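Local coordinates for cell wall surface anchor family protein (Streptococcus agalactiae serogroup V, PDB 3PF2), which forms the shaft of a type 1 pilus on the bacterial surface as its major backbone pilin, here as a calcium-binding C-terminal fragment of two Ig-like domains, at residues Leu253-Asp258 with Phe288-Thr293; Glu178-Gly183 with Ala259-Thr264. All coordinates share one frame; numbering follows the deposited sequence.

Contact 1: Leu253-Asp258 with Phe288-Thr293; sequences LAYAVD and FTVSQT
In the C-terminal domain, a prealbumin-like fold of the Ig-like type, the loop leaving strand 247-253 packs against the end of edge strand 286-290. Tyr255 and Val290 lie at the middle of this contact, with their CA atoms 5.9 Å apart. Their side chains cross at about a right angle. Tyr255 CB sits 3.2 Å from Val290 O and also touches methyl CG1 of Val290. Val290 CG1 is anti to the backbone N (chi1 175°). It rests against Tyr255 CB and, 3.7 Å away, the carbonyl oxygen Leu253 O. The other methyl, CG2, turns to Leu253 and meets its CD1 at 4.2 Å. The same CD1 reaches the edge of the Phe288 ring at CZ. A small apolar patch results, which Tyr268 of strand 266-274 extends.

Beyond CB, with CG between the backbone N and the carbonyl carbon (chi1 75°), the Tyr255 ring is laid alongside the backbone of Ser291 and Gln292. Ser291 C stands over one ring face, 3.6 Å above the plane and offset toward the rim. Gln292 N approaches CE1 obliquely at 3.4 Å. The backbone beneath the ring bends through an ST turn, in which Thr293 N donates to Ser291 OG. The phenol end is fixed from outside these two segments, by a hydrogen bond between Tyr255 OH and Ala261 O. That same OH touches Gln292 CB at 3.9 Å.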
ATOM      1  N   LEU A 253      10.190   2.368   4.398  1.00 11.26           N
ATOM      2  CA  LEU A 253       9.644   2.010   5.701  1.00 11.18           C
ATOM      3  C   LEU A 253       8.321   2.704   6.010  1.00 11.06           C
ATOM      4  O   LEU A 253       8.138   3.886   5.705  1.00 11.65           O
ATOM      5  CB  LEU A 253      10.635   2.338   6.822  1.00 11.72           C
ATOM      6  CG  LEU A 253      12.015   1.701   6.692  1.00 11.21           C
ATOM      7  CD1 LEU A 253      12.913   2.304   7.781  1.00 11.91           C
ATOM      8  CD2 LEU A 253      11.969   0.162   6.785  1.00 12.93           C
ATOM      9  N   ALA A 254       7.428   1.976   6.679  1.00 11.11           N
ATOM     10  CA  ALA A 254       6.122   2.521   7.057  1.00 10.27           C
ATOM     11  C   ALA A 254       6.242   3.754   7.941  1.00 10.74           C
ATOM     12  O   ALA A 254       7.117   3.825   8.792  1.00  9.98           O
ATOM     13  CB  ALA A 254       5.292   1.458   7.783  1.00 10.07           C
ATOM     14  N   TYR A 255       5.344   4.711   7.745  1.00 10.68           N
ATOM     15  CA  TYR A 255       5.129   5.783   8.725  1.00 10.05           C
ATOM     16  C   TYR A 255       3.642   6.107   8.592  1.00  9.75           C
ATOM     17  O   TYR A 255       2.992   5.650   7.635  1.00  9.82           O
ATOM     18  CB  TYR A 255       6.021   7.015   8.435  1.00 10.58           C
ATOM     19  CG  TYR A 255       5.516   7.824   7.262  1.00 10.93           C
ATOM     20  CD1 TYR A 255       4.789   9.002   7.462  1.00 11.38           C
ATOM     21  CD2 TYR A 255       5.696   7.365   5.956  1.00 11.90           C
ATOM     22  CE1 TYR A 255       4.266   9.718   6.384  1.00 11.41           C
ATOM     23  CE2 TYR A 255       5.193   8.074   4.869  1.00 11.52           C
ATOM     24  CZ  TYR A 255       4.474   9.250   5.096  1.00 11.70           C
ATOM     25  OH  TYR A 255       3.978   9.930   4.015  1.00 11.88           O
ATOM     26  N   ALA A 256       3.094   6.879   9.526  1.00  9.23           N
ATOM     27  CA  ALA A 256       1.667   7.232   9.486  1.00  9.17           C
ATOM     28  C   ALA A 256       0.802   5.988   9.211  1.00  9.71           C
ATOM     29  O   ALA A 256      -0.028   5.961   8.295  1.00  9.92           O
ATOM     30  CB  ALA A 256       1.416   8.346   8.448  1.00  9.62           C
ATOM     31  N   VAL A 257       1.027   4.955  10.024  1.00 10.23           N
ATOM     32  CA  VAL A 257       0.452   3.637   9.841  1.00 10.69           C
ATOM     33  C   VAL A 257      -1.082   3.669   9.706  1.00 10.76           C
ATOM     34  O   VAL A 257      -1.647   3.013   8.810  1.00 10.82           O
ATOM     35  CB  VAL A 257       0.896   2.697  11.003  1.00 10.82           C
ATOM     36  CG1 VAL A 257       0.148   1.374  10.988  1.00 11.97           C
ATOM     37  CG2 VAL A 257       2.424   2.460  10.913  1.00 12.14           C
ATOM     38  N   ASP A 258      -1.735   4.439  10.585  1.00 10.74           N
ATOM     39  CA  ASP A 258      -3.189   4.616  10.561  1.00 10.54           C
ATOM     40  C   ASP A 258      -3.568   6.093  10.411  1.00 10.77           C
ATOM     41  O   ASP A 258      -4.389   6.632  11.172  1.00 11.09           O
ATOM     42  CB  ASP A 258      -3.793   4.033  11.841  1.00 10.98           C
ATOM     43  CG  ASP A 258      -3.710   2.536  11.881  1.00 12.30           C
ATOM     44  OD1 ASP A 258      -4.175   1.906  10.906  1.00 11.10           O
ATOM     45  OD2 ASP A 258      -3.176   1.981  12.871  1.00 11.55           O
ATOM     46  N   PHE A 288      15.872   7.257  14.885  1.00 11.32           N
ATOM     47  CA  PHE A 288      15.513   8.211  13.836  1.00 11.22           C
ATOM     48  C   PHE A 288      14.037   8.101  13.542  1.00 11.17           C
ATOM     49  O   PHE A 288      13.405   7.136  13.949  1.00 10.88           O
ATOM     50  CB  PHE A 288      16.334   8.001  12.552  1.00 11.34           C
ATOM     51  CG  PHE A 288      16.077   6.701  11.838  1.00 10.54           C
ATOM     52  CD1 PHE A 288      15.163   6.633  10.762  1.00 11.83           C
ATOM     53  CD2 PHE A 288      16.779   5.551  12.183  1.00 12.44           C
ATOM     54  CE1 PHE A 288      14.946   5.432  10.058  1.00 11.05           C
ATOM     55  CE2 PHE A 288      16.569   4.337  11.494  1.00 12.43           C
ATOM     56  CZ  PHE A 288      15.664   4.278  10.424  1.00 12.68           C
ATOM     57  N   THR A 289      13.482   9.094  12.850  1.00 11.40           N
ATOM     58  CA  THR A 289      12.073   9.010  12.481  1.00 12.09           C
ATOM     59  C   THR A 289      11.887   9.074  10.977  1.00 10.97           C
ATOM     60  O   THR A 289      12.620   9.775  10.278  1.00 11.40           O
ATOM     61  CB  THR A 289      11.216  10.094  13.137  1.00 12.10           C
ATOM     62  OG1 THR A 289      11.774  11.375  12.848  1.00 14.01           O
ATOM     63  CG2 THR A 289      11.151   9.910  14.652  1.00 14.35           C
ATOM     64  N   VAL A 290      10.914   8.305  10.508  1.00 10.75           N
ATOM     65  CA  VAL A 290      10.437   8.353   9.141  1.00 10.41           C
ATOM     66  C   VAL A 290       9.117   9.114   9.152  1.00 10.65           C
ATOM     67  O   VAL A 290       8.209   8.781   9.928  1.00 10.50           O
ATOM     68  CB  VAL A 290      10.217   6.933   8.583  1.00  9.74           C
ATOM     69  CG1 VAL A 290       9.588   7.011   7.178  1.00 10.60           C
ATOM     70  CG2 VAL A 290      11.550   6.194   8.522  1.00 10.73           C
ATOM     71  N   SER A 291       9.042  10.157   8.326  1.00 10.74           N
ATOM     72  CA  SER A 291       7.865  11.030   8.232  1.00 11.52           C
ATOM     73  C   SER A 291       7.551  11.297   6.768  1.00 11.50           C
ATOM     74  O   SER A 291       8.203  10.762   5.880  1.00 10.40           O
ATOM     75  CB  SER A 291       8.157  12.363   8.917  1.00 11.62           C
ATOM     76  OG  SER A 291       9.088  13.128   8.148  1.00 13.58           O
ATOM     77  N   GLN A 292       6.573  12.159   6.505  1.00 10.78           N
ATOM     78  CA  GLN A 292       6.302  12.538   5.125  1.00 11.67           C
ATOM     79  C   GLN A 292       7.521  13.177   4.442  1.00 11.62           C
ATOM     80  O   GLN A 292       7.726  13.006   3.236  1.00 12.07           O
ATOM     81  CB  GLN A 292       5.116  13.498   5.065  1.00 11.52           C
ATOM     82  CG  GLN A 292       4.780  13.929   3.641  1.00 14.47           C
ATOM     83  CD  GLN A 292       3.610  14.873   3.582  1.00 18.16           C
ATOM     84  OE1 GLN A 292       3.511  15.801   4.369  1.00 20.29           O
ATOM     85  NE2 GLN A 292       2.709  14.628   2.649  1.00 24.24           N
ATOM     86  N   THR A 293       8.336  13.882   5.221  1.00 11.88           N
ATOM     87  CA  THR A 293       9.388  14.728   4.660  1.00 12.31           C
ATOM     88  C   THR A 293      10.813  14.315   5.048  1.00 12.05           C
ATOM     89  O   THR A 293      11.748  15.117   4.941  1.00 12.77           O
ATOM     90  CB  THR A 293       9.169  16.228   5.028  1.00 12.37           C
ATOM     91  OG1 THR A 293       9.149  16.377   6.464  1.00 14.04           O
ATOM     92  CG2 THR A 293       7.854  16.737   4.445  1.00 14.16           C
TER

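Contact 2: Glu178-Gly183 with Ala259-Thr264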
ATOM      1  N   GLU A 178      -5.826   5.909   0.098  1.00  8.89           N
ATOM      2  CA  GLU A 178      -4.412   6.001  -0.289  1.00  8.84           C
ATOM      3  C   GLU A 178      -3.509   5.298   0.704  1.00  8.55           C
ATOM      4  O   GLU A 178      -3.865   5.143   1.888  1.00  9.19           O
ATOM      5  CB  GLU A 178      -3.952   7.465  -0.438  1.00  8.45           C
ATOM      6  CG  GLU A 178      -4.063   8.319   0.838  1.00  9.27           C
ATOM      7  CD  GLU A 178      -2.916   8.126   1.833  1.00  9.05           C
ATOM      8  OE1 GLU A 178      -1.774   7.833   1.411  1.00 10.01           O
ATOM      9  OE2 GLU A 178      -3.148   8.282   3.060  1.00 11.12           O
ATOM     10  N   VAL A 179      -2.350   4.883   0.207  1.00  9.28           N
ATOM     11  CA  VAL A 179      -1.286   4.375   1.070  1.00  9.12           C
ATOM     12  C   VAL A 179       0.002   5.147   0.863  1.00  9.37           C
ATOM     13  O   VAL A 179       0.192   5.849  -0.146  1.00  9.74           O
ATOM     14  CB  VAL A 179      -1.030   2.861   0.867  1.00  9.03           C
ATOM     15  CG1 VAL A 179      -2.252   2.055   1.257  1.00  8.62           C
ATOM     16  CG2 VAL A 179      -0.598   2.563  -0.598  1.00  8.52           C
ATOM     17  N   HIS A 180       0.931   4.993   1.800  1.00  9.61           N
ATOM     18  CA  HIS A 180       2.198   5.722   1.691  1.00  9.91           C
ATOM     19  C   HIS A 180       3.280   4.947   2.405  1.00 10.40           C
ATOM     20  O   HIS A 180       2.985   4.179   3.327  1.00  9.88           O
ATOM     21  CB  HIS A 180       2.059   7.107   2.324  1.00 10.84           C
ATOM     22  CG  HIS A 180       1.231   7.093   3.566  1.00  9.41           C
ATOM     23  ND1 HIS A 180      -0.129   7.331   3.551  1.00  9.87           N
ATOM     24  CD2 HIS A 180       1.551   6.799   4.850  1.00 11.09           C
ATOM     25  CE1 HIS A 180      -0.604   7.212   4.775  1.00  9.31           C
ATOM     26  NE2 HIS A 180       0.389   6.870   5.582  1.00 10.26           N
ATOM     27  N   THR A 181       4.518   5.200   1.982  1.00 10.80           N
ATOM     28  CA  THR A 181       5.722   4.621   2.577  1.00 10.73           C
ATOM     29  C   THR A 181       6.774   5.724   2.598  1.00 10.86           C
ATOM     30  O   THR A 181       6.659   6.674   1.844  1.00 11.26           O
ATOM     31  CB  THR A 181       6.200   3.373   1.765  1.00 11.53           C
ATOM     32  OG1 THR A 181       7.167   2.638   2.525  1.00 10.62           O
ATOM     33  CG2 THR A 181       6.781   3.729   0.393  1.00 10.85           C
ATOM     34  N   GLY A 182       7.792   5.592   3.459  1.00  9.82           N
ATOM     35  CA  GLY A 182       8.781   6.650   3.656  1.00 10.39           C
ATOM     36  C   GLY A 182      10.218   6.169   3.642  1.00 10.20           C
ATOM     37  O   GLY A 182      10.489   4.994   3.413  1.00 10.89           O
ATOM     38  N   GLY A 183      11.143   7.086   3.906  1.00 10.98           N
ATOM     39  CA  GLY A 183      12.565   6.770   3.907  1.00 10.72           C
ATOM     40  C   GLY A 183      13.345   7.710   4.800  1.00 10.83           C
ATOM     41  O   GLY A 183      12.786   8.654   5.371  1.00 10.49           O
ATOM     42  N   ALA A 259      -2.967   6.748   9.430  1.00 10.56           N
ATOM     43  CA  ALA A 259      -3.193   8.168   9.202  1.00 11.31           C
ATOM     44  C   ALA A 259      -2.902   8.479   7.743  1.00 11.68           C
ATOM     45  O   ALA A 259      -2.463   7.600   6.985  1.00 11.56           O
ATOM     46  CB  ALA A 259      -2.304   9.015  10.134  1.00 12.06           C
ATOM     47  N   ASN A 260      -3.166   9.719   7.340  1.00 11.43           N
ATOM     48  CA  ASN A 260      -2.892  10.112   5.956  1.00 11.89           C
ATOM     49  C   ASN A 260      -1.402  10.332   5.721  1.00 11.49           C
ATOM     50  O   ASN A 260      -0.594  10.121   6.635  1.00 12.12           O
ATOM     51  CB  ASN A 260      -3.757  11.307   5.521  1.00 11.61           C
ATOM     52  CG  ASN A 260      -3.394  12.597   6.222  1.00 13.48           C
ATOM     53  OD1 ASN A 260      -2.297  12.764   6.757  1.00 12.35           O
ATOM     54  ND2 ASN A 260      -4.327  13.544   6.200  1.00 16.28           N
ATOM     55  N   ALA A 261      -1.033  10.707   4.499  1.00 12.16           N
ATOM     56  CA  ALA A 261       0.375  10.798   4.111  1.00 12.22           C
ATOM     57  C   ALA A 261       1.149  11.904   4.854  1.00 12.66           C
ATOM     58  O   ALA A 261       2.380  11.892   4.857  1.00 11.96           O
ATOM     59  CB  ALA A 261       0.510  10.954   2.585  1.00 12.38           C
ATOM     60  N   GLU A 262       0.415  12.833   5.474  1.00 13.75           N
ATOM     61  CA  GLU A 262       0.989  13.867   6.340  1.00 14.78           C
ATOM     62  C   GLU A 262       1.034  13.472   7.818  1.00 14.49           C
ATOM     63  O   GLU A 262       1.388  14.303   8.677  1.00 14.20           O
ATOM     64  CB  GLU A 262       0.170  15.153   6.222  1.00 16.05           C
ATOM     65  CG  GLU A 262       0.087  15.709   4.846  1.00 19.77           C
ATOM     66  CD  GLU A 262      -0.544  17.087   4.832  1.00 26.72           C
ATOM     67  OE1 GLU A 262      -0.990  17.567   5.906  1.00 30.07           O
ATOM     68  OE2 GLU A 262      -0.597  17.686   3.742  1.00 31.86           O
ATOM     69  N   GLY A 263       0.675  12.219   8.112  1.00 13.90           N
ATOM     70  CA  GLY A 263       0.448  11.738   9.480  1.00 13.84           C
ATOM     71  C   GLY A 263       1.668  11.397  10.316  1.00 14.37           C
ATOM     72  O   GLY A 263       2.804  11.558   9.869  1.00 14.14           O
ATOM     73  N   THR A 264       1.420  10.906  11.528  1.00 13.81           N
ATOM     74  CA  THR A 264       2.482  10.807  12.547  1.00 14.88           C
ATOM     75  C   THR A 264       3.673   9.940  12.129  1.00 13.50           C
ATOM     76  O   THR A 264       3.517   8.812  11.651  1.00 13.55           O
ATOM     77  CB  THR A 264       1.963  10.365  13.928  1.00 15.76           C
ATOM     78  OG1 THR A 264       0.854  11.198  14.304  1.00 20.62           O
ATOM     79  CG2 THR A 264       3.063  10.548  14.976  1.00 16.82           C
TER
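His180 leaves strand 178-190 toward the turn at 259-264, and its imidazole carries most of this contact. His180 CB just touches methyl CB of Ala261, 4.2 Å away. With CG set between the backbone N and the carbonyl carbon (chi1 39°), the His180 ring is laid against Ala261, whose CA stands over one face in a CH-pi contact, 3.8 Å from the centroid. His180 ND1 donates to Glu178 OE1 at 2.7 Å. This bond is nearly straight, at 173°. The acceptor lies in the ring plane and uses its syn lone pair, so the bond helps to fix the ring's rotation. The ring edge at His180 CE1 faces Ala259 O, 2.9 Å away. NE2 is close to that oxygen too, but at a poor angle; its hydrogen bond goes to Ala256 O. CD2 lies against Tyr255 O.

Glu178 reaches back to its partner by a bend at chi2 (81°). Glu178 OE2 faces the turn, 3.4 Å from Asn260 CA. Asp20 OD1 is also near OE2, a closeness of like charges that the bond from His180 probably offsets. The turn is type I, Asn260 to Gly263, closed by the bond from Gly263 N to Asn260 O. Ala261 is its second residue.

The strand bearing His180 runs on into the C-terminal domain. Its backbone is hydrogen-bonded to Tyr23 at His180 and to Ile150 at Val179, while the side chain of Val179 packs on strands 29-35 and 132-140. The turn lies in the long loop between strands 247-253 and 266-274.

Overall arrangement
Both contacts use the long loop between strands 247-253 and 266-274. Contact 1 takes its first part and contact 2 its later part, and their centres are 6 Å apart. Tyr255 and Ala261 join them directly, as do Leu253 and Gly182 through their backbones. Both are largely buried, although Asn260 lies at the surface in contact 2. Contact 1 stays within the C-terminal domain and is mainly apolar. Contact 2 is more polar, with a histidine-carboxylate pair set against a tight turn. It also lies nearer the N-terminal part, with the Glu178 side chain about 10 Å from a bound calcium ion.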